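Local atomic coordinates of farnesyltransferase, putative (Trypanosoma cruzi, PDB entry 3WCA), a protein that probably condenses two molecules of farnesyl diphosphate into squalene with NADPH or NADH, a magnesium-dependent step on the way to lanosterol. Residues A[57-60]-A[61-65]; A[76-79]-A[80-84]; A[269-273]-A[274-278]; A[320-323]-A[324-328]. The protein carries 1 engineered substitution. One frame throughout, in Å; residues are numbered along the deposited sequence.

Contact 1: A[57-60]-A[61-65]; sequences VCIF and YLVLR
The two segments, 57-60 and 61-65, are consecutive turns of helix 51-72. Four i to i+4 backbone bonds join them. Y61 N donates to V57 O at 2.9 Å, L62 N to C58 O and V63 N to I59 O. The fourth, L64 N to F60 O, is 3.2 Å long and almost straight at the hydrogen, at 171°. Side chains four residues apart then pair along the helix. F60 and L64 make the closest side-chain pair. The methyl CD1 of L64 lies 3.7 Å from F60 CE1. It forms an off-centre CH-pi contact, 4.1 Å from the ring centroid and 30° off the ring normal. The F60 ring projects outward from the helix, and L64 does the reaching: its CG stands beside its own backbone N (chi1 -58°), which brings CD1 back over the ring. The helix belongs to the all-helical squalene/phytoene synthase fold. Further along it, D68, E71 and D72 bind magnesium. F60 and L64 together face helices 126-147 and 154-179, touching I135, M139, L175 and V168. On another side of the helix, C58 SG meets L62 CD1 at 4.1 Å, a loose apolar contact. L62 reaches back because its CG is likewise on the backbone N side, and CG rests 3.3 Å from C58 O. V63 makes a similar approach with one branch, CG2 lying 3.3 Å from I59 O. Y61 follows a different course. Its CB stays near V57 O, while its ring stacks with F42 and touches the bound farnesyl thiodiphosphate.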
# COMPACT_ATOMS: atom_id res chain seq x y z
N VAL A 57 13.53 -6.72 -5.24
CA VAL A 57 12.26 -6.30 -4.67
C VAL A 57 12.06 -6.90 -3.28
O VAL A 57 11.54 -6.23 -2.38
CB VAL A 57 11.09 -6.67 -5.60
CG1 VAL A 57 9.77 -6.53 -4.88
CG2 VAL A 57 11.11 -5.76 -6.81
N CYS A 58 12.47 -8.15 -3.08
CA CYS A 58 12.32 -8.77 -1.77
C CYS A 58 13.14 -8.05 -0.69
O CYS A 58 12.67 -7.86 0.44
CB CYS A 58 12.74 -10.23 -1.81
SG CYS A 58 12.83 -10.94 -0.17
N ILE A 59 14.36 -7.66 -1.04
CA ILE A 59 15.24 -6.97 -0.10
C ILE A 59 14.71 -5.55 0.15
O ILE A 59 14.79 -5.04 1.27
CB ILE A 59 16.68 -6.88 -0.65
CG1 ILE A 59 17.21 -8.29 -0.89
CG2 ILE A 59 17.57 -6.12 0.33
CD1 ILE A 59 17.02 -9.21 0.31
N PHE A 60 14.22 -4.93 -0.92
CA PHE A 60 13.64 -3.60 -0.87
C PHE A 60 12.50 -3.58 0.14
O PHE A 60 12.40 -2.69 0.99
CB PHE A 60 13.12 -3.24 -2.26
CG PHE A 60 12.39 -1.94 -2.33
CD1 PHE A 60 12.85 -0.82 -1.63
CD2 PHE A 60 11.28 -1.79 -3.18
CE1 PHE A 60 12.24 0.43 -1.79
CE2 PHE A 60 10.66 -0.55 -3.35
CZ PHE A 60 11.15 0.57 -2.65
N TYR A 61 11.63 -4.58 0.03
CA TYR A 61 10.48 -4.72 0.91
C TYR A 61 10.87 -4.93 2.36
O TYR A 61 10.25 -4.38 3.26
CB TYR A 61 9.60 -5.88 0.45
CG TYR A 61 8.50 -6.23 1.42
CD1 TYR A 61 7.24 -5.63 1.34
CD2 TYR A 61 8.73 -7.13 2.46
CE1 TYR A 61 6.24 -5.91 2.27
CE2 TYR A 61 7.75 -7.42 3.40
CZ TYR A 61 6.50 -6.81 3.30
OH TYR A 61 5.55 -7.08 4.26
N LEU A 62 11.90 -5.73 2.61
CA LEU A 62 12.30 -5.98 3.99
C LEU A 62 12.92 -4.75 4.64
O LEU A 62 12.73 -4.49 5.82
CB LEU A 62 13.24 -7.18 4.05
CG LEU A 62 12.57 -8.52 3.72
CD1 LEU A 62 13.63 -9.63 3.65
CD2 LEU A 62 11.54 -8.85 4.80
N VAL A 63 13.67 -3.97 3.86
CA VAL A 63 14.26 -2.76 4.38
C VAL A 63 13.14 -1.84 4.88
O VAL A 63 13.16 -1.39 6.03
CB VAL A 63 15.09 -2.02 3.30
CG1 VAL A 63 15.40 -0.60 3.75
CG2 VAL A 63 16.38 -2.77 3.02
N LEU A 64 12.15 -1.60 4.03
CA LEU A 64 11.02 -0.73 4.37
C LEU A 64 10.21 -1.33 5.50
O LEU A 64 9.64 -0.62 6.34
CB LEU A 64 10.12 -0.50 3.15
CG LEU A 64 10.79 0.12 1.91
CD1 LEU A 64 9.72 0.49 0.90
CD2 LEU A 64 11.60 1.36 2.31
N ARG A 65 10.14 -2.66 5.52
CA ARG A 65 9.40 -3.36 6.54
C ARG A 65 10.07 -3.13 7.89
O ARG A 65 9.41 -3.06 8.93
CB ARG A 65 9.36 -4.85 6.23
CG ARG A 65 8.55 -5.64 7.21
CD ARG A 65 7.12 -5.12 7.27
NE ARG A 65 6.39 -5.84 8.30
CZ ARG A 65 5.07 -5.81 8.44
NH1 ARG A 65 4.33 -5.09 7.60
NH2 ARG A 65 4.49 -6.51 9.41

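Contact 2: A[76-79]-A[80-84]; sequences IPVE and FKLRE. Engineered in segment 76-79: E79 (natural residue Asp).
V78 O accepts from L82 N at 2.8 Å, nearly along the C=O axis, and takes a second, weak bond from K81 N. This is the first turn of helix 78-84, with P77 as its N-cap residue. P77 O receives only weak bonds, from F80 N and K81 N. V78 and L82 lie side by side, with CG1 of V78 3.9 Å from CG of L82. I76, ahead of the helix, serves two partners. Its CD1 meets F80 CD2 obliquely at 3.9 Å, and its CG1 touches K81 CE at 3.6 Å, the two chains crossing at about a right angle. K81 is extended beyond CG, which carries NZ past I76 to the backbone oxygens of D73 and E71, close to the magnesium site. E79 is engineered. A chi1 of 80° puts its CG 3.6 Å from R83 NH2, and the chain bends at chi2. R83 runs beside it, bent at chi3, with E79 O over one face of the guanidinium. The carboxylate and guanidinium planes are 52° apart. Their charged atoms do not form a salt bridge. A water links them instead, donating to E79 OE2 at 2.6 Å and accepting from R83 NH2 at 2.9 Å.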
# COMPACT_ATOMS: atom_id res chain seq x y z
N ILE A 76 8.00 1.95 22.46
CA ILE A 76 9.31 2.62 22.50
C ILE A 76 9.16 4.11 22.24
O ILE A 76 8.35 4.53 21.40
CB ILE A 76 10.30 2.02 21.47
CG1 ILE A 76 9.71 2.08 20.06
CG2 ILE A 76 10.63 0.58 21.84
CD1 ILE A 76 10.64 1.56 18.99
N PRO A 77 9.96 4.93 22.94
CA PRO A 77 9.99 6.40 22.87
C PRO A 77 10.12 6.98 21.47
O PRO A 77 10.86 6.45 20.64
CB PRO A 77 11.19 6.76 23.75
CG PRO A 77 11.27 5.63 24.72
CD PRO A 77 11.04 4.44 23.82
N VAL A 78 9.42 8.08 21.23
CA VAL A 78 9.46 8.75 19.94
C VAL A 78 10.84 9.32 19.64
O VAL A 78 11.31 9.25 18.50
CB VAL A 78 8.43 9.89 19.87
CG1 VAL A 78 8.52 10.60 18.52
CG2 VAL A 78 7.03 9.32 20.07
N GLU A 79 11.51 9.90 20.64
CA GLU A 79 12.83 10.45 20.39
C GLU A 79 13.75 9.32 19.92
O GLU A 79 14.71 9.54 19.18
CB GLU A 79 13.41 11.16 21.64
CG GLU A 79 14.02 10.27 22.73
CD GLU A 79 13.06 9.92 23.85
OE1 GLU A 79 11.94 10.48 23.89
OE2 GLU A 79 13.42 9.09 24.71
N PHE A 80 13.44 8.09 20.32
CA PHE A 80 14.23 6.94 19.88
C PHE A 80 14.02 6.75 18.37
O PHE A 80 14.96 6.42 17.64
CB PHE A 80 13.79 5.67 20.61
CG PHE A 80 14.46 4.42 20.08
CD1 PHE A 80 15.65 3.96 20.63
CD2 PHE A 80 13.91 3.73 19.00
CE1 PHE A 80 16.30 2.83 20.11
CE2 PHE A 80 14.55 2.60 18.47
CZ PHE A 80 15.75 2.15 19.03
N LYS A 81 12.79 6.97 17.91
CA LYS A 81 12.47 6.80 16.50
C LYS A 81 12.99 7.95 15.64
O LYS A 81 13.48 7.73 14.53
CB LYS A 81 10.95 6.66 16.32
CG LYS A 81 10.35 5.46 17.05
CD LYS A 81 8.83 5.51 16.98
CE LYS A 81 8.17 4.36 17.74
NZ LYS A 81 6.69 4.52 17.69
N LEU A 82 12.90 9.17 16.15
CA LEU A 82 13.38 10.33 15.42
C LEU A 82 14.90 10.28 15.32
O LEU A 82 15.52 10.90 14.45
CB LEU A 82 12.95 11.62 16.13
CG LEU A 82 11.44 11.81 16.26
CD1 LEU A 82 11.15 13.12 17.01
CD2 LEU A 82 10.81 11.83 14.87
N ARG A 83 15.51 9.53 16.23
CA ARG A 83 16.95 9.38 16.27
C ARG A 83 17.44 8.30 15.30
O ARG A 83 18.29 8.55 14.44
CB ARG A 83 17.38 9.02 17.70
CG ARG A 83 18.89 8.91 17.92
CD ARG A 83 19.19 8.18 19.23
NE ARG A 83 18.48 8.78 20.37
CZ ARG A 83 17.86 8.08 21.32
NH1 ARG A 83 17.86 6.75 21.28
NH2 ARG A 83 17.24 8.71 22.31
N GLU A 84 16.88 7.10 15.43
CA GLU A 84 17.27 5.95 14.61
C GLU A 84 16.83 5.94 13.14
O GLU A 84 17.62 5.61 12.25
CB GLU A 84 16.79 4.67 15.28
CG GLU A 84 17.36 4.40 16.68
CD GLU A 84 18.86 4.12 16.67
OE1 GLU A 84 19.36 3.48 15.72
OE2 GLU A 84 19.55 4.52 17.64
O HOH W 1 15.79 8.04 24.68

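Contact 3: A[269-273]-A[274-278]; sequences ASLRD and PSVFA
D273 caps the start of helix 274-294, and its side chain reaches forward to the N-H groups of the first turn. CB lies beside the ring of P274, 3.9 Å from P274 CD. CG is anti to the backbone N (chi1 -176°) and lies 3.4 Å from P274 N, the side chain crossing the proline at about a right angle. At the tip, OD1 grips two backbone N-H groups. V276 N donates to OD1 at 3.1 Å, nearly straight at 167°, and OD1 accepts with its anti lone pair, the one away from OD2. S275 N lies 2.9 Å from OD1, but its bond is weak. OD2 faces P274 CD at 3.9 Å. The backbone continues the cap, with F277 N bonded to D273 O at 2.8 Å. This is an Asp N-cap, and P274 occupies the first helical position, where a backbone N-H is not needed for an i to i+4 bond.

L271, in the loop before the cap, packs on the same turn. Its CD2 meets V276 CG1 at 4.0 Å, the side chains crossing at about a right angle. CD1 lies 3.7 Å from F277 CA. Its CB stands at the edge of the F277 ring, near the ring plane. E182 holds the loop by accepting from R272 N and D273 N. The negative D273 carboxylate sits at the positive end of the helix dipole, so the cap probably gains electrostatically, and the helix end may favour the ionised form of the acid.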
# COMPACT_ATOMS: atom_id res chain seq x y z
N ALA A 269 -1.32 -0.06 -18.02
CA ALA A 269 -1.32 -0.14 -19.47
C ALA A 269 -0.00 0.29 -20.10
O ALA A 269 0.21 0.08 -21.28
CB ALA A 269 -2.47 0.68 -20.04
N SER A 270 0.89 0.87 -19.31
CA SER A 270 2.17 1.30 -19.86
C SER A 270 3.24 0.22 -19.68
O SER A 270 4.34 0.36 -20.20
CB SER A 270 2.65 2.59 -19.19
OG SER A 270 3.13 2.35 -17.87
N LEU A 271 2.90 -0.84 -18.96
CA LEU A 271 3.83 -1.94 -18.71
C LEU A 271 3.90 -2.90 -19.91
O LEU A 271 2.88 -3.23 -20.50
CB LEU A 271 3.42 -2.71 -17.45
CG LEU A 271 3.39 -1.95 -16.12
CD1 LEU A 271 3.02 -2.94 -15.02
CD2 LEU A 271 4.76 -1.30 -15.82
N ARG A 272 5.11 -3.37 -20.24
CA ARG A 272 5.27 -4.27 -21.38
C ARG A 272 5.70 -5.68 -20.99
O ARG A 272 5.42 -6.63 -21.70
CB ARG A 272 6.29 -3.70 -22.38
CG ARG A 272 7.73 -3.83 -21.90
CD ARG A 272 8.73 -3.16 -22.86
NE ARG A 272 10.09 -3.26 -22.35
CZ ARG A 272 11.14 -2.61 -22.84
NH1 ARG A 272 10.99 -1.80 -23.88
NH2 ARG A 272 12.33 -2.76 -22.29
N ASP A 273 6.39 -5.80 -19.86
CA ASP A 273 6.87 -7.10 -19.42
C ASP A 273 5.80 -7.85 -18.62
O ASP A 273 5.22 -7.30 -17.69
CB ASP A 273 8.13 -6.94 -18.58
CG ASP A 273 8.72 -8.28 -18.18
OD1 ASP A 273 8.33 -8.83 -17.12
OD2 ASP A 273 9.58 -8.79 -18.94
N PRO A 274 5.53 -9.11 -18.99
CA PRO A 274 4.52 -9.93 -18.32
C PRO A 274 4.73 -10.22 -16.84
O PRO A 274 3.77 -10.30 -16.09
CB PRO A 274 4.46 -11.20 -19.18
CG PRO A 274 5.80 -11.23 -19.89
CD PRO A 274 6.03 -9.77 -20.21
N SER A 275 5.98 -10.39 -16.41
CA SER A 275 6.24 -10.63 -14.99
C SER A 275 5.95 -9.36 -14.21
O SER A 275 5.27 -9.39 -13.18
CB SER A 275 7.70 -11.04 -14.75
OG SER A 275 7.95 -12.35 -15.24
N VAL A 276 6.50 -8.24 -14.70
CA VAL A 276 6.32 -6.95 -14.06
C VAL A 276 4.84 -6.62 -14.05
O VAL A 276 4.31 -6.15 -13.05
CB VAL A 276 7.09 -5.82 -14.82
CG1 VAL A 276 6.67 -4.44 -14.28
CG2 VAL A 276 8.61 -6.02 -14.65
N PHE A 277 4.16 -6.89 -15.16
CA PHE A 277 2.74 -6.61 -15.22
C PHE A 277 1.92 -7.39 -14.19
O PHE A 277 1.11 -6.79 -13.46
CB PHE A 277 2.19 -6.88 -16.61
CG PHE A 277 0.71 -6.66 -16.71
CD1 PHE A 277 -0.18 -7.67 -16.32
CD2 PHE A 277 0.20 -5.43 -17.11
CE1 PHE A 277 -1.56 -7.45 -16.33
CE2 PHE A 277 -1.17 -5.19 -17.12
CZ PHE A 277 -2.06 -6.20 -16.72
N ALA A 278 2.10 -8.70 -14.11
CA ALA A 278 1.31 -9.48 -13.15
C ALA A 278 1.60 -9.06 -11.71
O ALA A 278 0.68 -8.94 -10.90
CB ALA A 278 1.58 -10.98 -13.34

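Contact 4: A[320-323]-A[324-328]; sequences TELQ and ATLQM
The E321 carboxylate is met from above its plane by two backbone N-H groups of the following turn. A324 N donates to OE1 at 2.8 Å, 62° out of the carboxylate plane. Q323 N donates to OE2, also at 2.8 Å and well out of the plane. E321 is the N-cap residue of helix 322-338, and each of its carboxylate oxygens takes one of these N-H groups. The side chain curls forward to do so: CG sits between the backbone N and the carbonyl carbon (chi1 67°), and the chain bends again at chi2. A324 CB rests near OE1. The backbone oxygen of E321, by contrast, takes two donors. T325 N reaches it in the carbonyl plane at 3.3 Å. T325 OG1 donates to the same oxygen at 2.9 Å, from above that plane. The hydroxyl can do this because OG1 stands beside its own backbone N, pointing back up the chain. The next turn is closed by L326 N to L322 O at 2.8 Å and by Q327 N to Q323 O. Q323 NE2 bonds to the backbone oxygen of H364 near the chain end. L322 and L326 meet at an oblique angle on one side, with CD1 of L322 3.8 Å from L326 CG. L322 also touches A269 of helix 261-269, and L326 reaches V265 there. T325 faces helix 274-294, against A281 and V285.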
# COMPACT_ATOMS: atom_id res chain seq x y z
N THR A 320 -2.74 -11.56 -15.77
CA THR A 320 -1.44 -11.79 -16.40
C THR A 320 -1.23 -10.87 -17.59
O THR A 320 -0.10 -10.66 -18.03
CB THR A 320 -1.28 -13.24 -16.89
OG1 THR A 320 -2.44 -13.61 -17.66
CG2 THR A 320 -1.12 -14.18 -15.73
N GLU A 321 -2.33 -10.34 -18.12
CA GLU A 321 -2.26 -9.44 -19.26
C GLU A 321 -3.33 -8.35 -19.11
O GLU A 321 -4.33 -8.55 -18.42
CB GLU A 321 -2.45 -10.22 -20.57
CG GLU A 321 -3.83 -10.81 -20.76
CD GLU A 321 -4.77 -9.89 -21.52
OE1 GLU A 321 -5.98 -10.19 -21.54
OE2 GLU A 321 -4.30 -8.89 -22.11
N LEU A 322 -3.10 -7.22 -19.76
CA LEU A 322 -3.96 -6.05 -19.71
C LEU A 322 -5.46 -6.25 -19.88
O LEU A 322 -6.24 -5.88 -19.00
CB LEU A 322 -3.47 -5.02 -20.72
CG LEU A 322 -4.17 -3.66 -20.67
CD1 LEU A 322 -3.98 -3.06 -19.29
CD2 LEU A 322 -3.60 -2.73 -21.74
N GLN A 323 -5.87 -6.80 -21.02
CA GLN A 323 -7.29 -6.98 -21.30
C GLN A 323 -8.09 -7.64 -20.19
O GLN A 323 -9.10 -7.11 -19.76
CB GLN A 323 -7.48 -7.75 -22.61
CG GLN A 323 -7.02 -6.97 -23.83
CD GLN A 323 -7.42 -5.50 -23.76
OE1 GLN A 323 -8.58 -5.18 -23.50
NE2 GLN A 323 -6.45 -4.61 -23.97
N ALA A 324 -7.64 -8.80 -19.73
CA ALA A 324 -8.35 -9.50 -18.67
C ALA A 324 -8.38 -8.67 -17.37
O ALA A 324 -9.38 -8.64 -16.65
CB ALA A 324 -7.70 -10.85 -18.41
N THR A 325 -7.28 -7.98 -17.10
CA THR A 325 -7.17 -7.15 -15.92
C THR A 325 -8.14 -5.99 -15.98
O THR A 325 -8.77 -5.65 -14.98
CB THR A 325 -5.75 -6.61 -15.79
OG1 THR A 325 -4.85 -7.72 -15.69
CG2 THR A 325 -5.61 -5.73 -14.55
N LEU A 326 -8.26 -5.38 -17.15
CA LEU A 326 -9.17 -4.27 -17.34
C LEU A 326 -10.60 -4.74 -17.13
O LEU A 326 -11.39 -4.05 -16.49
CB LEU A 326 -9.05 -3.69 -18.75
CG LEU A 326 -7.81 -2.87 -19.07
CD1 LEU A 326 -7.87 -2.42 -20.52
CD2 LEU A 326 -7.73 -1.67 -18.12
N GLN A 327 -10.94 -5.91 -17.67
CA GLN A 327 -12.30 -6.38 -17.48
C GLN A 327 -12.61 -6.73 -16.02
O GLN A 327 -13.71 -6.46 -15.55
CB GLN A 327 -12.63 -7.54 -18.44
CG GLN A 327 -11.63 -8.67 -18.54
CD GLN A 327 -11.80 -9.48 -19.82
OE1 GLN A 327 -11.45 -9.01 -20.92
NE2 GLN A 327 -12.35 -10.68 -19.70
N MET A 328 -11.65 -7.30 -15.29
CA MET A 328 -11.92 -7.59 -13.88
C MET A 328 -12.09 -6.29 -13.09
O MET A 328 -12.90 -6.22 -12.18
CB MET A 328 -10.81 -8.44 -13.26
CG MET A 328 -10.88 -9.91 -13.67
SD MET A 328 -9.74 -10.93 -12.71
CE MET A 328 -8.22 -10.56 -13.56

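Overall arrangement
The four contacts follow one another along the chain. Contacts 3 and 4 are direct neighbours, their centres 11 Å apart. The ring of F277 from contact 3 packs on the capped start of contact 4, with F277 CZ 3.3 Å from T325 OG1. Contact 2 lies on the opposite side of the chain's centre, about 40 Å from contact 3 and 44 Å from contact 4, centre to centre. Contact 1 lies about 21 Å, centre to centre, from both contacts 2 and 3. It is the one that touches the bound farnesyl thiodiphosphate, through Y61. The side chain of L271 in contact 3 stays about 7 Å from that ligand. The side chain of K81 in contact 2 lies about 9 Å from the magnesium ion.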